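Local coordinates for protein esterase (Thermotoga maritima, PDB 3DOH) that hydrolyses carboxylic esters as a thermostable esterase, probably through its alpha/beta-hydrolase domain, which is preceded by an immunoglobulin-like domain, at residues 92-97 / 103-108. Sequence-based numbering, arbitrary orientation.
Sequences SNTIVF and NTRMKL
Val96 and Thr104 form a hydrogen-bonded antiparallel pair, a single beta bridge where the long connection between strands 80-85 and 110-114 of the immunoglobulin-like domain doubles back on itself. Both bonds are backbone to backbone. Thr104 N reaches Val96 O at 3.1 Å and is almost straight (177° at the hydrogen). Val96 N meets Thr104 O at 2.9 Å along a more bent path (132°). Past this isolated bridge the segments meet by CA-H...O contacts, Arg105 CA to Thr94 O and Ile95 CA to Thr104 O.

The more closely packed part lies around Thr94, Ile95 and Arg105. CG of Arg105 is anti to the backbone N, which brings it over Thr94 O and to 3.8 Å from Ile95 CG1, the two side chains crossing at about a right angle. The arginine chain then bends, and Thr94 OG1 lies obliquely to the guanidinium plane. Thr94 OG1 and Arg105 NH1 do not bond each other; both engage Glu20 OE1 on strand 19-29, by a hydrogen bond and a salt bridge respectively, while Arg105 NH2 pairs with Glu136. Glu20 OE1 thus joins the two side chains, and with Glu136 probably balances the arginine charge. Ile95 and Arg105 also touch Leu192 of the short helix 192-195, placing this face against the alpha/beta-hydrolase part of the chain.

The solvent side is looser. The side chains of Val96 and Thr104 run alongside each other in the same direction and meet through methyls, Val96 CG1 3.8 Å from Thr104 CG2. Next to them the exposed Phe97 ring has the Asn103 amide at its edge, the planes 68° apart. Toward buried Thr94, by contrast, its CG2 sits 3.8 Å from both Leu108 methyls, CD1 and CD2.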
loop_
_atom_site.group_PDB
_atom_site.type_symbol
_atom_site.label_atom_id
_atom_site.label_comp_id
_atom_site.label_asym_id
_atom_site.label_seq_id
_atom_site.Cartn_x
_atom_site.Cartn_y
_atom_site.Cartn_z
ATOM N N SER A 92 3.977 -24.660 -2.526
ATOM C CA SER A 92 3.498 -25.350 -3.696
ATOM C C SER A 92 4.465 -26.419 -4.262
ATOM O O SER A 92 4.016 -27.498 -4.669
ATOM C CB SER A 92 3.030 -24.359 -4.756
ATOM O OG SER A 92 3.961 -23.323 -4.974
ATOM N N ASN A 93 5.771 -26.135 -4.256
ATOM C CA ASN A 93 6.818 -27.062 -4.707
ATOM C C ASN A 93 6.757 -28.415 -4.050
ATOM O O ASN A 93 6.456 -28.516 -2.876
ATOM C CB ASN A 93 8.183 -26.453 -4.473
ATOM C CG ASN A 93 8.457 -25.276 -5.416
ATOM O OD1 ASN A 93 8.706 -25.452 -6.608
ATOM N ND2 ASN A 93 8.397 -24.060 -4.876
ATOM N N THR A 94 7.035 -29.469 -4.800
ATOM C CA THR A 94 7.074 -30.811 -4.200
ATOM C C THR A 94 8.482 -31.169 -3.700
ATOM O O THR A 94 8.666 -32.106 -2.906
ATOM C CB THR A 94 6.517 -31.903 -5.146
ATOM O OG1 THR A 94 7.263 -31.900 -6.357
ATOM C CG2 THR A 94 5.068 -31.626 -5.469
ATOM N N ILE A 95 9.465 -30.397 -4.135
ATOM C CA ILE A 95 10.838 -30.773 -3.925
ATOM C C ILE A 95 11.494 -29.805 -2.974
ATOM O O ILE A 95 11.639 -28.630 -3.292
ATOM C CB ILE A 95 11.630 -30.820 -5.265
ATOM C CG1 ILE A 95 10.976 -31.826 -6.230
ATOM C CG2 ILE A 95 13.142 -31.108 -4.996
ATOM C CD1 ILE A 95 11.564 -31.860 -7.639
ATOM N N VAL A 96 11.904 -30.287 -1.810
ATOM C CA VAL A 96 12.702 -29.443 -0.935
ATOM C C VAL A 96 14.191 -29.624 -1.261
ATOM O O VAL A 96 14.697 -30.749 -1.323
ATOM C CB VAL A 96 12.339 -29.575 0.602
ATOM C CG1 VAL A 96 12.951 -30.818 1.225
ATOM C CG2 VAL A 96 12.753 -28.291 1.391
ATOM N N PHE A 97 14.839 -28.489 -1.534
ATOM C CA PHE A 97 16.276 -28.397 -1.768
ATOM C C PHE A 97 16.994 -28.619 -0.457
ATOM O O PHE A 97 17.183 -27.673 0.287
ATOM C CB PHE A 97 16.693 -26.985 -2.267
ATOM C CG PHE A 97 15.984 -26.518 -3.522
ATOM C CD1 PHE A 97 16.097 -27.236 -4.728
ATOM C CD2 PHE A 97 15.214 -25.334 -3.502
ATOM C CE1 PHE A 97 15.440 -26.806 -5.904
ATOM C CE2 PHE A 97 14.538 -24.880 -4.663
ATOM C CZ PHE A 97 14.657 -25.626 -5.877
ATOM N N ASN A 103 18.672 -32.881 -3.702
ATOM C CA ASN A 103 17.288 -32.530 -3.404
ATOM C C ASN A 103 16.421 -33.762 -3.166
ATOM O O ASN A 103 16.715 -34.846 -3.668
ATOM C CB ASN A 103 16.697 -31.679 -4.529
ATOM C CG ASN A 103 17.500 -30.420 -4.791
ATOM O OD1 ASN A 103 18.430 -30.098 -4.051
ATOM N ND2 ASN A 103 17.143 -29.700 -5.848
ATOM N N THR A 104 15.350 -33.586 -2.398
ATOM C CA THR A 104 14.439 -34.682 -2.091
ATOM C C THR A 104 12.984 -34.252 -2.254
ATOM O O THR A 104 12.616 -33.130 -1.906
ATOM C CB THR A 104 14.651 -35.208 -0.660
ATOM O OG1 THR A 104 13.625 -36.155 -0.338
ATOM C CG2 THR A 104 14.611 -34.064 0.340
ATOM N N ARG A 105 12.162 -35.151 -2.784
ATOM C CA ARG A 105 10.729 -34.904 -2.901
ATOM C C ARG A 105 9.969 -35.495 -1.718
ATOM O O ARG A 105 9.572 -36.659 -1.742
ATOM C CB ARG A 105 10.192 -35.481 -4.212
ATOM C CG ARG A 105 8.986 -34.742 -4.767
ATOM C CD ARG A 105 8.293 -35.550 -5.852
ATOM N NE ARG A 105 7.069 -36.183 -5.367
ATOM C CZ ARG A 105 5.859 -35.948 -5.863
ATOM N NH1 ARG A 105 5.706 -35.092 -6.865
ATOM N NH2 ARG A 105 4.802 -36.569 -5.359
ATOM N N MET A 106 9.771 -34.683 -0.684
ATOM C CA MET A 106 8.497 -34.640 0.022
ATOM C C MET A 106 7.508 -35.644 -0.561
ATOM O O MET A 106 6.971 -35.441 -1.650
ATOM C CB MET A 106 7.905 -33.230 -0.026
ATOM C CG MET A 106 7.647 -32.617 1.341
ATOM S SD MET A 106 7.341 -30.842 1.261
ATOM C CE MET A 106 5.950 -30.688 2.380
ATOM N N LYS A 107 7.271 -36.728 0.172
ATOM C CA LYS A 107 5.945 -37.329 0.245
ATOM C C LYS A 107 4.869 -36.267 0.449
ATOM O O LYS A 107 4.974 -35.427 1.343
ATOM C CB LYS A 107 5.885 -38.360 1.373
ATOM C CG LYS A 107 6.284 -37.814 2.734
ATOM C CD LYS A 107 7.085 -38.835 3.526
ATOM C CE LYS A 107 8.231 -39.398 2.701
ATOM N NZ LYS A 107 7.876 -40.701 2.074
ATOM N N LEU A 108 3.837 -36.309 -0.388
ATOM C CA LEU A 108 2.814 -35.247 -0.411
ATOM C C LEU A 108 1.691 -35.488 0.559
ATOM O O LEU A 108 1.166 -36.586 0.623
ATOM C CB LEU A 108 2.241 -35.037 -1.823
ATOM C CG LEU A 108 3.205 -34.346 -2.781
ATOM C CD1 LEU A 108 2.619 -34.267 -4.194
ATOM C CD2 LEU A 108 3.543 -32.967 -2.201
#